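Local coordinates for cytoplasmic protein (Cryptococcus neoformans var. grubii serotype A, PDB 7LPO) that probably hydrolyses steryl beta-glucosides to free sterol and glucose, as a sterylglucosidase of glycoside hydrolase family 5, at residues A[141-146]-A[152-157]; A[210-215]-A[267-272]; A[45-50]-A[100-105]. One frame throughout, in Å; residues are numbered along the deposited sequence.

Contact 3 comes first: the segment 45-50, after strand 35-43, packs on strand 98-104, about fifty residues later. Contact 1 follows, a tight loop in which 152-157 folds back on the residues that follow strand 137-143. Contact 2 comes last, closing a long excursion between helix 206-221 and the segment after strand 263-267. The three loops run in series, none nested or crossed. Neighbouring strands 98-104 and 137-143 join contacts 3 and 1 through backbone hydrogen bonds such as H143 N to F103 O. Q144 NE2 bonds to N270 O between contacts 1 and 2, and R100 of contact 3 reaches D267 and N270 of contact 2, tying the pieces round one end of the family 5 barrel.

Contact 1: A[141-146]-A[152-157]; sequences DPHQDV and GGSGAP
At the C-terminal end of a strand in the TIM barrel of this family 5 hydrolase, beside a pocket holding a bound Tris molecule, the loop 152-157 turns back on 141-146 and pairs with it through a single antiparallel bridge. D145 and S154 form the hydrogen-bonded pair: D145 N donates a hydrogen bond to S154 O at 2.8 Å, and S154 N returns one to D145 O at 3.0 Å; both are nearly straight at 167°. The side chains repeat the link, since S154 OG donates to D145 OD2 at 2.9 Å on its anti side, tilted about 28° out of the carboxylate plane. H143 NE2 meets the same oxygen on the syn side, likewise tilted, in a bent bond from the same face, and K48 adds a salt bridge. Several donors on one oxygen should hold the carboxylate firmly. With CG anti to the backbone N (chi1 -167°), the H143 ring is carried between D141 and D145; ND1 bonds to the syn lone pair of D141 OD2, and S154 OG lies at the ring edge. Q144 packs its CB on G155 CA, while its amide bonds to W147 N and N270 O. Beyond the bridge, one methyl of V146 lies against the glycine backbone, CG2 standing 3.4 Å from G153 N.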
ATOM      1  N   ASP A 141       3.766   6.502  -5.378  1.00 13.99           N
ATOM      2  CA  ASP A 141       2.729   5.476  -5.329  1.00 14.02           C
ATOM      3  C   ASP A 141       1.464   6.009  -5.977  1.00 14.05           C
ATOM      4  O   ASP A 141       0.745   6.815  -5.359  1.00 14.06           O
ATOM      5  CB  ASP A 141       2.464   5.064  -3.883  1.00 22.71           C
ATOM      6  CG  ASP A 141       1.077   4.463  -3.674  1.00 23.14           C
ATOM      7  OD1 ASP A 141       0.520   3.838  -4.613  1.00 24.97           O
ATOM      8  OD2 ASP A 141       0.545   4.621  -2.553  1.00 23.71           O
ATOM      9  N   PRO A 142       1.161   5.620  -7.225  1.00 14.71           N
ATOM     10  CA  PRO A 142      -0.176   5.885  -7.779  1.00 14.75           C
ATOM     11  C   PRO A 142      -1.210   5.023  -7.074  1.00 15.29           C
ATOM     12  O   PRO A 142      -1.294   3.810  -7.308  1.00 15.08           O
ATOM     13  CB  PRO A 142      -0.037   5.505  -9.259  1.00 16.14           C
ATOM     14  CG  PRO A 142       1.312   4.945  -9.423  1.00 16.50           C
ATOM     15  CD  PRO A 142       1.927   4.717  -8.087  1.00 17.02           C
ATOM     16  N   HIS A 143      -1.983   5.627  -6.187  1.00 14.14           N
ATOM     17  CA  HIS A 143      -2.702   4.879  -5.173  1.00 14.17           C
ATOM     18  C   HIS A 143      -4.184   4.790  -5.497  1.00 14.21           C
ATOM     19  O   HIS A 143      -4.789   5.750  -5.986  1.00 14.22           O
ATOM     20  CB  HIS A 143      -2.517   5.515  -3.794  1.00 17.06           C
ATOM     21  CG  HIS A 143      -2.965   4.634  -2.671  1.00 18.17           C
ATOM     22  ND1 HIS A 143      -2.091   3.854  -1.945  1.00 17.62           N
ATOM     23  CD2 HIS A 143      -4.200   4.383  -2.174  1.00 17.62           C
ATOM     24  CE1 HIS A 143      -2.765   3.171  -1.038  1.00 18.46           C
ATOM     25  NE2 HIS A 143      -4.048   3.467  -1.161  1.00 18.32           N
ATOM     26  N   GLN A 144      -4.757   3.629  -5.193  1.00 14.24           N
ATOM     27  CA  GLN A 144      -6.183   3.385  -5.308  1.00 14.29           C
ATOM     28  C   GLN A 144      -6.563   2.286  -4.322  1.00 14.31           C
ATOM     29  O   GLN A 144      -5.735   1.465  -3.913  1.00 14.29           O
ATOM     30  CB  GLN A 144      -6.577   3.000  -6.748  1.00 14.31           C
ATOM     31  CG  GLN A 144      -6.145   1.605  -7.178  1.00 14.31           C
ATOM     32  CD  GLN A 144      -7.073   0.506  -6.679  1.00 14.35           C
ATOM     33  OE1 GLN A 144      -8.275   0.697  -6.567  1.00 14.39           O
ATOM     34  NE2 GLN A 144      -6.510  -0.652  -6.391  1.00 14.35           N
ATOM     35  N   ASP A 145      -7.837   2.288  -3.948  1.00 15.33           N
ATOM     36  CA  ASP A 145      -8.445   1.220  -3.172  1.00 14.65           C
ATOM     37  C   ASP A 145      -9.831   1.005  -3.750  1.00 14.70           C
ATOM     38  O   ASP A 145     -10.597   1.962  -3.878  1.00 14.72           O
ATOM     39  CB  ASP A 145      -8.533   1.567  -1.682  1.00 15.15           C
ATOM     40  CG  ASP A 145      -7.183   1.796  -1.059  1.00 16.03           C
ATOM     41  OD1 ASP A 145      -6.478   0.792  -0.791  1.00 16.80           O
ATOM     42  OD2 ASP A 145      -6.827   2.976  -0.834  1.00 16.95           O
ATOM     43  N   VAL A 146     -10.135  -0.238  -4.116  1.00 14.47           N
ATOM     44  CA  VAL A 146     -11.406  -0.630  -4.724  1.00 14.53           C
ATOM     45  C   VAL A 146     -11.851   0.395  -5.760  1.00 14.54           C
ATOM     46  O   VAL A 146     -13.010   0.833  -5.775  1.00 14.58           O
ATOM     47  CB  VAL A 146     -12.485  -0.878  -3.651  1.00 14.58           C
ATOM     48  CG1 VAL A 146     -12.102  -2.104  -2.824  1.00 14.58           C
ATOM     49  CG2 VAL A 146     -12.665   0.302  -2.737  1.00 14.57           C
ATOM     50  N   GLY A 152     -16.036   2.927  -3.017  1.00 18.40           N
ATOM     51  CA  GLY A 152     -15.795   2.453  -1.662  1.00 15.58           C
ATOM     52  C   GLY A 152     -14.421   2.745  -1.100  1.00 16.16           C
ATOM     53  O   GLY A 152     -14.123   2.282   0.012  1.00 15.68           O
ATOM     54  N   GLY A 153     -13.556   3.469  -1.812  1.00 16.74           N
ATOM     55  CA  GLY A 153     -12.170   3.571  -1.404  1.00 17.98           C
ATOM     56  C   GLY A 153     -11.442   4.841  -1.786  1.00 15.07           C
ATOM     57  O   GLY A 153     -11.608   5.885  -1.147  1.00 15.07           O
ATOM     58  N   SER A 154     -10.584   4.741  -2.795  1.00 14.44           N
ATOM     59  CA  SER A 154      -9.797   5.868  -3.268  1.00 14.40           C
ATOM     60  C   SER A 154      -9.331   5.537  -4.670  1.00 14.38           C
ATOM     61  O   SER A 154      -9.370   4.378  -5.094  1.00 14.39           O
ATOM     62  CB  SER A 154      -8.596   6.148  -2.359  1.00 14.35           C
ATOM     63  OG  SER A 154      -7.554   5.202  -2.563  1.00 15.99           O
ATOM     64  N   GLY A 155      -8.886   6.567  -5.386  1.00 14.36           N
ATOM     65  CA  GLY A 155      -8.242   6.336  -6.661  1.00 16.08           C
ATOM     66  C   GLY A 155      -8.756   7.137  -7.841  1.00 14.35           C
ATOM     67  O   GLY A 155      -8.348   8.282  -8.040  1.00 14.33           O
ATOM     68  N   ALA A 156      -9.640   6.546  -8.629  1.00 14.39           N
ATOM     69  CA  ALA A 156      -9.969   7.077  -9.942  1.00 14.40           C
ATOM     70  C   ALA A 156     -10.990   8.216  -9.864  1.00 14.43           C
ATOM     71  O   ALA A 156     -11.800   8.278  -8.934  1.00 14.46           O
ATOM     72  CB  ALA A 156     -10.506   5.965 -10.832  1.00 14.44           C
ATOM     73  N   PRO A 157     -10.966   9.135 -10.832  1.00 14.43           N
ATOM     74  CA  PRO A 157     -11.954  10.219 -10.832  1.00 14.46           C
ATOM     75  C   PRO A 157     -13.351   9.706 -11.147  1.00 14.52           C
ATOM     76  O   PRO A 157     -13.535   8.682 -11.807  1.00 14.54           O
ATOM     77  CB  PRO A 157     -11.447  11.180 -11.916  1.00 14.44           C
ATOM     78  CG  PRO A 157     -10.553  10.361 -12.788  1.00 14.42           C
ATOM     79  CD  PRO A 157      -9.957   9.291 -11.895  1.00 14.40           C
TER

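Contact 2: A[210-215]-A[267-272]; sequences TIWTFF and DSINEP
W212, I269 and P272 bury most of the surface where helix 206-221 meets the segment that follows strand 263-267, with F215 adding a smaller share. W212 leans out of the helix with CG anti to its carbonyl carbon (chi1 -76°), which sends the six-membered end of the indole toward 267-272. There CH2 comes to 4.0 Å from P272 CA, and CZ3 lies 4.3 Å from P272 CB. P272 C lies over one face of the indole, 4.2 Å above the plane and offset toward the rim. I269 meets the same tryptophan differently: its CD1 methyl approaches the edge, close to the ring plane, 4.3 Å from W212 CH2. The I269 chain is extended, with CG1 anti to the backbone N (chi1 -178°), and this carries CD1 to where it touches both W212 and F215, three residues apart on the helix (i, i+3), nearly one turn. F215 CZ comes to 4.2 Å from I269 CD1, the ring set obliquely to the methyl. Across the segments the contact is wholly apolar. The polar edge of the indole is satisfied within its own helix, where W212 NE1 bonds to N208 OD1. Around this cluster, F240 of helix 232-254 and H408 of helix 400-419 touch I269, and W405 touches P272. Next to P272, E271 turns its carboxylate to the bound Tris and to H452. Helix 206-221 is thus packed by its aromatic side chains against a loop at the C-terminal end of a barrel strand, and the run N270-E271-P272 in that loop is consistent with the Asn-Glu-Pro motif that follows the fourth barrel strand in family 5 hydrolases.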
ATOM      1  N   THR A 210     -16.924  -5.347 -12.438  1.00 16.40           N
ATOM      2  CA  THR A 210     -17.042  -4.893 -13.817  1.00 15.53           C
ATOM      3  C   THR A 210     -15.864  -4.015 -14.198  1.00 16.85           C
ATOM      4  O   THR A 210     -15.200  -4.258 -15.212  1.00 15.45           O
ATOM      5  CB  THR A 210     -18.355  -4.131 -14.008  1.00 18.50           C
ATOM      6  OG1 THR A 210     -19.448  -5.009 -13.737  1.00 15.65           O
ATOM      7  CG2 THR A 210     -18.472  -3.596 -15.433  1.00 18.81           C
ATOM      8  N   ILE A 211     -15.583  -3.001 -13.379  1.00 14.79           N
ATOM      9  CA  ILE A 211     -14.652  -1.955 -13.781  1.00 14.74           C
ATOM     10  C   ILE A 211     -13.254  -2.522 -13.957  1.00 14.69           C
ATOM     11  O   ILE A 211     -12.553  -2.177 -14.913  1.00 14.66           O
ATOM     12  CB  ILE A 211     -14.675  -0.803 -12.760  1.00 14.71           C
ATOM     13  CG1 ILE A 211     -15.997  -0.047 -12.858  1.00 14.76           C
ATOM     14  CG2 ILE A 211     -13.513   0.156 -13.009  1.00 16.21           C
ATOM     15  CD1 ILE A 211     -16.284   0.859 -11.664  1.00 14.75           C
ATOM     16  N   TRP A 212     -12.824  -3.393 -13.036  1.00 14.68           N
ATOM     17  CA  TRP A 212     -11.494  -3.977 -13.143  1.00 14.63           C
ATOM     18  C   TRP A 212     -11.387  -4.923 -14.333  1.00 14.66           C
ATOM     19  O   TRP A 212     -10.318  -5.025 -14.938  1.00 14.62           O
ATOM     20  CB  TRP A 212     -11.141  -4.700 -11.847  1.00 14.62           C
ATOM     21  CG  TRP A 212     -10.768  -3.790 -10.735  1.00 14.58           C
ATOM     22  CD1 TRP A 212     -11.450  -3.601  -9.577  1.00 14.59           C
ATOM     23  CD2 TRP A 212      -9.622  -2.926 -10.678  1.00 14.52           C
ATOM     24  NE1 TRP A 212     -10.795  -2.680  -8.790  1.00 14.55           N
ATOM     25  CE2 TRP A 212      -9.673  -2.248  -9.445  1.00 14.50           C
ATOM     26  CE3 TRP A 212      -8.558  -2.664 -11.549  1.00 14.48           C
ATOM     27  CZ2 TRP A 212      -8.699  -1.331  -9.052  1.00 14.45           C
ATOM     28  CZ3 TRP A 212      -7.590  -1.756 -11.157  1.00 14.43           C
ATOM     29  CH2 TRP A 212      -7.669  -1.097  -9.919  1.00 14.41           C
ATOM     30  N   THR A 213     -12.468  -5.625 -14.682  1.00 14.72           N
ATOM     31  CA  THR A 213     -12.448  -6.458 -15.881  1.00 14.75           C
ATOM     32  C   THR A 213     -12.296  -5.594 -17.132  1.00 14.74           C
ATOM     33  O   THR A 213     -11.557  -5.952 -18.060  1.00 14.73           O
ATOM     34  CB  THR A 213     -13.724  -7.301 -15.950  1.00 14.82           C
ATOM     35  OG1 THR A 213     -13.845  -8.119 -14.781  1.00 14.83           O
ATOM     36  CG2 THR A 213     -13.729  -8.214 -17.160  1.00 14.86           C
ATOM     37  N   PHE A 214     -12.990  -4.449 -17.165  1.00 14.75           N
ATOM     38  CA  PHE A 214     -12.783  -3.460 -18.219  1.00 14.74           C
ATOM     39  C   PHE A 214     -11.322  -3.024 -18.268  1.00 14.67           C
ATOM     40  O   PHE A 214     -10.665  -3.107 -19.311  1.00 14.66           O
ATOM     41  CB  PHE A 214     -13.694  -2.240 -17.980  1.00 14.75           C
ATOM     42  CG  PHE A 214     -15.155  -2.453 -18.313  1.00 14.83           C
ATOM     43  CD1 PHE A 214     -15.600  -3.583 -18.973  1.00 14.88           C
ATOM     44  CD2 PHE A 214     -16.091  -1.481 -17.977  1.00 14.85           C
ATOM     45  CE1 PHE A 214     -16.952  -3.738 -19.300  1.00 14.95           C
ATOM     46  CE2 PHE A 214     -17.446  -1.638 -18.291  1.00 14.92           C
ATOM     47  CZ  PHE A 214     -17.874  -2.764 -18.949  1.00 14.97           C
ATOM     48  N   PHE A 215     -10.795  -2.564 -17.128  1.00 14.63           N
ATOM     49  CA  PHE A 215      -9.467  -1.951 -17.088  1.00 14.56           C
ATOM     50  C   PHE A 215      -8.390  -2.874 -17.649  1.00 14.55           C
ATOM     51  O   PHE A 215      -7.559  -2.451 -18.461  1.00 14.52           O
ATOM     52  CB  PHE A 215      -9.131  -1.556 -15.647  1.00 14.53           C
ATOM     53  CG  PHE A 215      -7.875  -0.731 -15.506  1.00 14.47           C
ATOM     54  CD1 PHE A 215      -7.894   0.638 -15.748  1.00 14.45           C
ATOM     55  CD2 PHE A 215      -6.679  -1.318 -15.111  1.00 14.43           C
ATOM     56  CE1 PHE A 215      -6.760   1.402 -15.608  1.00 14.40           C
ATOM     57  CE2 PHE A 215      -5.534  -0.549 -14.971  1.00 14.38           C
ATOM     58  CZ  PHE A 215      -5.586   0.823 -15.221  1.00 14.36           C
ATOM     59  N   ASP A 267       6.380   3.219  -7.987  1.00 17.67           N
ATOM     60  CA  ASP A 267       5.574   2.027  -7.783  1.00 18.22           C
ATOM     61  C   ASP A 267       4.578   1.884  -8.930  1.00 17.14           C
ATOM     62  O   ASP A 267       4.222   2.858  -9.602  1.00 16.75           O
ATOM     63  CB  ASP A 267       4.827   2.107  -6.451  1.00 20.31           C
ATOM     64  CG  ASP A 267       4.729   0.756  -5.731  1.00 21.84           C
ATOM     65  OD1 ASP A 267       4.925  -0.306  -6.363  1.00 21.24           O
ATOM     66  OD2 ASP A 267       4.446   0.765  -4.513  1.00 22.39           O
ATOM     67  N   SER A 268       4.133   0.652  -9.161  1.00 19.86           N
ATOM     68  CA  SER A 268       3.056   0.430 -10.114  1.00 19.73           C
ATOM     69  C   SER A 268       1.709   0.633  -9.417  1.00 18.47           C
ATOM     70  O   SER A 268       1.635   0.884  -8.212  1.00 14.50           O
ATOM     71  CB  SER A 268       3.179  -0.950 -10.755  1.00 21.85           C
ATOM     72  OG  SER A 268       3.179  -1.979  -9.801  1.00 22.91           O
ATOM     73  N   ILE A 269       0.626   0.559 -10.191  1.00 14.14           N
ATOM     74  CA  ILE A 269      -0.692   0.856  -9.658  1.00 14.17           C
ATOM     75  C   ILE A 269      -0.936   0.047  -8.400  1.00 14.18           C
ATOM     76  O   ILE A 269      -0.731  -1.171  -8.372  1.00 14.66           O
ATOM     77  CB  ILE A 269      -1.766   0.577 -10.721  1.00 14.21           C
ATOM     78  CG1 ILE A 269      -3.147   0.926 -10.168  1.00 14.24           C
ATOM     79  CG2 ILE A 269      -1.728  -0.857 -11.178  1.00 14.23           C
ATOM     80  CD1 ILE A 269      -4.207   1.041 -11.257  1.00 14.28           C
ATOM     81  N   ASN A 270      -1.409   0.723  -7.363  1.00 14.18           N
ATOM     82  CA  ASN A 270      -1.525   0.109  -6.046  1.00 16.19           C
ATOM     83  C   ASN A 270      -2.617  -0.957  -6.019  1.00 15.45           C
ATOM     84  O   ASN A 270      -3.721  -0.739  -6.527  1.00 14.26           O
ATOM     85  CB  ASN A 270      -1.824   1.183  -5.004  1.00 14.54           C
ATOM     86  CG  ASN A 270      -1.865   0.625  -3.592  1.00 16.42           C
ATOM     87  OD1 ASN A 270      -0.834   0.266  -3.033  1.00 16.08           O
ATOM     88  ND2 ASN A 270      -3.059   0.546  -3.014  1.00 18.12           N
ATOM     89  N   GLU A 271      -2.289  -2.118  -5.425  1.00 14.23           N
ATOM     90  CA  GLU A 271      -3.207  -3.223  -5.133  1.00 14.27           C
ATOM     91  C   GLU A 271      -4.315  -3.371  -6.165  1.00 14.31           C
ATOM     92  O   GLU A 271      -5.504  -3.282  -5.836  1.00 14.35           O
ATOM     93  CB  GLU A 271      -3.800  -3.029  -3.734  1.00 14.28           C
ATOM     94  CG  GLU A 271      -2.716  -3.050  -2.655  1.00 18.29           C
ATOM     95  CD  GLU A 271      -3.250  -3.138  -1.239  1.00 21.82           C
ATOM     96  OE1 GLU A 271      -4.490  -3.083  -1.054  1.00 23.21           O
ATOM     97  OE2 GLU A 271      -2.410  -3.257  -0.311  1.00 21.30           O
ATOM     98  N   PRO A 272      -3.959  -3.660  -7.406  1.00 15.37           N
ATOM     99  CA  PRO A 272      -4.956  -3.643  -8.483  1.00 15.34           C
ATOM    100  C   PRO A 272      -5.999  -4.738  -8.331  1.00 14.40           C
ATOM    101  O   PRO A 272      -5.690  -5.868  -7.955  1.00 14.41           O
ATOM    102  CB  PRO A 272      -4.112  -3.852  -9.743  1.00 17.70           C
ATOM    103  CG  PRO A 272      -2.891  -4.572  -9.253  1.00 19.77           C
ATOM    104  CD  PRO A 272      -2.610  -4.002  -7.885  1.00 17.49           C
TER

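Contact 3: A[45-50]-A[100-105]; sequences GSAKHP and RYVFTW
A47 meets V102 and T104 where the short 3-10 turn 45-47 rests on strand 98-104, beside the pocket of the family 5 TIM barrel where Tris is bound; V102 has the most surface buried. A47 points its methyl at the strand: CB is 3.6 Å from V102 O and, more loosely, 4.5 Å from V102 CG1. T104 divides its two branches. Its CG2 lies anti to the carbonyl carbon and touches the turn, 3.8 Å from A47 O and 4.2 Å from K48 CA. Its OG1, with chi1 at 64°, sits between the backbone N and carbonyl carbon, and from this N-cap position it caps a backbone N of the helix that follows. K48 starts away from the strand at CB, and its extended chain (chi2 to chi4 all near 180°) carries NZ to a salt bridge with D145 and a bond to the Tris; W585 offers it a cation-pi contact. One water bridges the two backbones, donating to A47 O at 2.9 Å and accepting from T104 N at 3.0 Å. Direct contact is largely methyl groups against backbone atoms, and the polar link is left to water, while K48 NZ is engaged by D145 and the bound Tris.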
ATOM      1  N   GLY A  45      -2.086   8.415   3.798  1.00 14.16           N
ATOM      2  CA  GLY A  45      -3.479   8.081   3.577  1.00 14.20           C
ATOM      3  C   GLY A  45      -4.401   9.282   3.451  1.00 14.22           C
ATOM      4  O   GLY A  45      -5.469   9.188   2.838  1.00 14.25           O
ATOM      5  N   SER A  46      -4.011  10.414   4.041  1.00 16.09           N
ATOM      6  CA  SER A  46      -4.857  11.598   3.991  1.00 19.30           C
ATOM      7  C   SER A  46      -4.980  12.159   2.580  1.00 18.12           C
ATOM      8  O   SER A  46      -5.907  12.930   2.320  1.00 19.49           O
ATOM      9  CB  SER A  46      -4.317  12.683   4.922  1.00 24.05           C
ATOM     10  OG  SER A  46      -2.996  13.036   4.554  1.00 28.81           O
ATOM     11  N   ALA A  47      -4.068  11.805   1.674  1.00 18.41           N
ATOM     12  CA  ALA A  47      -4.161  12.229   0.286  1.00 14.19           C
ATOM     13  C   ALA A  47      -5.168  11.413  -0.509  1.00 15.05           C
ATOM     14  O   ALA A  47      -5.304  11.629  -1.717  1.00 16.05           O
ATOM     15  CB  ALA A  47      -2.796  12.150  -0.384  1.00 14.14           C
ATOM     16  N   LYS A  48      -5.901  10.510   0.134  1.00 18.72           N
ATOM     17  CA  LYS A  48      -6.892   9.719  -0.584  1.00 19.03           C
ATOM     18  C   LYS A  48      -8.164  10.498  -0.917  1.00 18.86           C
ATOM     19  O   LYS A  48      -8.937  10.068  -1.784  1.00 19.07           O
ATOM     20  CB  LYS A  48      -7.288   8.503   0.244  1.00 19.62           C
ATOM     21  CG  LYS A  48      -6.275   7.400   0.302  1.00 21.21           C
ATOM     22  CD  LYS A  48      -6.812   6.282   1.202  1.00 21.84           C
ATOM     23  CE  LYS A  48      -5.874   5.117   1.271  1.00 23.79           C
ATOM     24  NZ  LYS A  48      -6.462   4.013   2.079  1.00 25.47           N
ATOM     25  N   HIS A  49      -8.431  11.597  -0.224  1.00 16.29           N
ATOM     26  CA  HIS A  49      -9.693  12.308  -0.365  1.00 16.52           C
ATOM     27  C   HIS A  49      -9.448  13.805  -0.270  1.00 15.17           C
ATOM     28  O   HIS A  49      -8.472  14.243   0.353  1.00 15.20           O
ATOM     29  CB  HIS A  49     -10.723  11.879   0.700  1.00 19.05           C
ATOM     30  CG  HIS A  49     -10.221  11.981   2.108  1.00 20.14           C
ATOM     31  ND1 HIS A  49      -9.591  10.939   2.750  1.00 22.22           N
ATOM     32  CD2 HIS A  49     -10.273  12.995   3.002  1.00 21.69           C
ATOM     33  CE1 HIS A  49      -9.247  11.316   3.968  1.00 22.32           C
ATOM     34  NE2 HIS A  49      -9.654  12.560   4.149  1.00 22.00           N
ATOM     35  N   PRO A  50     -10.312  14.611  -0.878  1.00 15.84           N
ATOM     36  CA  PRO A  50     -10.118  16.064  -0.848  1.00 19.33           C
ATOM     37  C   PRO A  50     -10.325  16.632   0.549  1.00 21.89           C
ATOM     38  O   PRO A  50     -10.902  16.001   1.438  1.00 20.53           O
ATOM     39  CB  PRO A  50     -11.185  16.608  -1.815  1.00 19.35           C
ATOM     40  CG  PRO A  50     -11.767  15.402  -2.512  1.00 18.60           C
ATOM     41  CD  PRO A  50     -11.531  14.223  -1.606  1.00 16.43           C
ATOM     42  N   ARG A 100       7.096   6.565   0.973  1.00 15.97           N
ATOM     43  CA  ARG A 100       6.273   6.140  -0.151  1.00 14.37           C
ATOM     44  C   ARG A 100       5.205   7.210  -0.310  1.00 15.24           C
ATOM     45  O   ARG A 100       4.366   7.393   0.580  1.00 15.59           O
ATOM     46  CB  ARG A 100       5.669   4.765   0.102  1.00 14.66           C
ATOM     47  CG  ARG A 100       4.856   4.234  -1.072  1.00 16.41           C
ATOM     48  CD  ARG A 100       4.649   2.756  -0.913  1.00 17.00           C
ATOM     49  NE  ARG A 100       3.790   2.168  -1.933  1.00 16.80           N
ATOM     50  CZ  ARG A 100       2.498   1.905  -1.766  1.00 17.07           C
ATOM     51  NH1 ARG A 100       1.883   2.205  -0.623  1.00 15.86           N
ATOM     52  NH2 ARG A 100       1.817   1.335  -2.749  1.00 20.02           N
ATOM     53  N   TYR A 101       5.268   7.959  -1.410  1.00 14.77           N
ATOM     54  CA  TYR A 101       4.458   9.160  -1.559  1.00 15.75           C
ATOM     55  C   TYR A 101       3.153   8.827  -2.268  1.00 15.30           C
ATOM     56  O   TYR A 101       3.162   8.390  -3.419  1.00 18.24           O
ATOM     57  CB  TYR A 101       5.216  10.248  -2.318  1.00 18.14           C
ATOM     58  CG  TYR A 101       4.437  11.535  -2.317  1.00 18.95           C
ATOM     59  CD1 TYR A 101       3.440  11.765  -3.258  1.00 18.79           C
ATOM     60  CD2 TYR A 101       4.654  12.501  -1.337  1.00 21.74           C
ATOM     61  CE1 TYR A 101       2.694  12.936  -3.239  1.00 19.40           C
ATOM     62  CE2 TYR A 101       3.914  13.678  -1.316  1.00 22.63           C
ATOM     63  CZ  TYR A 101       2.940  13.886  -2.272  1.00 22.56           C
ATOM     64  OH  TYR A 101       2.192  15.046  -2.248  1.00 23.32           O
ATOM     65  N   VAL A 102       2.041   9.089  -1.595  1.00 17.19           N
ATOM     66  CA  VAL A 102       0.717   8.686  -2.058  1.00 16.16           C
ATOM     67  C   VAL A 102       0.073   9.824  -2.842  1.00 14.71           C
ATOM     68  O   VAL A 102      -0.033  10.950  -2.347  1.00 16.23           O
ATOM     69  CB  VAL A 102      -0.166   8.280  -0.866  1.00 17.39           C
ATOM     70  CG1 VAL A 102      -1.572   7.956  -1.326  1.00 22.13           C
ATOM     71  CG2 VAL A 102       0.440   7.105  -0.112  1.00 16.95           C
ATOM     72  N   PHE A 103      -0.364   9.525  -4.068  1.00 14.68           N
ATOM     73  CA  PHE A 103      -1.194  10.426  -4.855  1.00 14.70           C
ATOM     74  C   PHE A 103      -2.233   9.590  -5.590  1.00 16.06           C
ATOM     75  O   PHE A 103      -2.050   8.393  -5.816  1.00 14.73           O
ATOM     76  CB  PHE A 103      -0.372  11.270  -5.845  1.00 14.68           C
ATOM     77  CG  PHE A 103       0.229  10.481  -6.963  1.00 15.05           C
ATOM     78  CD1 PHE A 103       1.442   9.834  -6.794  1.00 17.20           C
ATOM     79  CD2 PHE A 103      -0.415  10.375  -8.176  1.00 16.15           C
ATOM     80  CE1 PHE A 103       2.005   9.097  -7.811  1.00 17.45           C
ATOM     81  CE2 PHE A 103       0.142   9.641  -9.206  1.00 17.38           C
ATOM     82  CZ  PHE A 103       1.355   9.001  -9.023  1.00 17.95           C
ATOM     83  N   THR A 104      -3.343  10.220  -5.956  1.00 15.14           N
ATOM     84  CA  THR A 104      -4.403   9.503  -6.644  1.00 14.77           C
ATOM     85  C   THR A 104      -4.612  10.066  -8.040  1.00 14.77           C
ATOM     86  O   THR A 104      -4.372  11.247  -8.305  1.00 16.12           O
ATOM     87  CB  THR A 104      -5.726   9.550  -5.871  1.00 16.26           C
ATOM     88  OG1 THR A 104      -6.191  10.905  -5.794  1.00 16.30           O
ATOM     89  CG2 THR A 104      -5.518   8.958  -4.465  1.00 16.63           C
ATOM     90  N   TRP A 105      -5.042   9.181  -8.934  1.00 14.82           N
ATOM     91  CA  TRP A 105      -5.500   9.590 -10.255  1.00 16.26           C
ATOM     92  C   TRP A 105      -6.551  10.689 -10.161  1.00 17.80           C
ATOM     93  O   TRP A 105      -6.542  11.641 -10.952  1.00 14.33           O
ATOM     94  CB  TRP A 105      -6.037   8.353 -10.966  1.00 14.33           C
ATOM     95  CG  TRP A 105      -6.461   8.516 -12.378  1.00 15.26           C
ATOM     96  CD1 TRP A 105      -6.275   9.592 -13.184  1.00 14.35           C
ATOM     97  CD2 TRP A 105      -7.148   7.537 -13.155  1.00 15.79           C
ATOM     98  NE1 TRP A 105      -6.805   9.342 -14.417  1.00 14.37           N
ATOM     99  CE2 TRP A 105      -7.358   8.089 -14.421  1.00 14.40           C
ATOM    100  CE3 TRP A 105      -7.604   6.238 -12.898  1.00 16.20           C
ATOM    101  CZ2 TRP A 105      -8.011   7.395 -15.434  1.00 14.44           C
ATOM    102  CZ3 TRP A 105      -8.261   5.556 -13.899  1.00 16.85           C
ATOM    103  CH2 TRP A 105      -8.455   6.136 -15.155  1.00 14.47           C
TER
HETATM  104  O   HOH W   1      -3.833  12.494  -4.012  1.00 19.09           O
HETATM  105  O   HOH W   2      -9.078   9.495  -4.442  1.00 14.34           O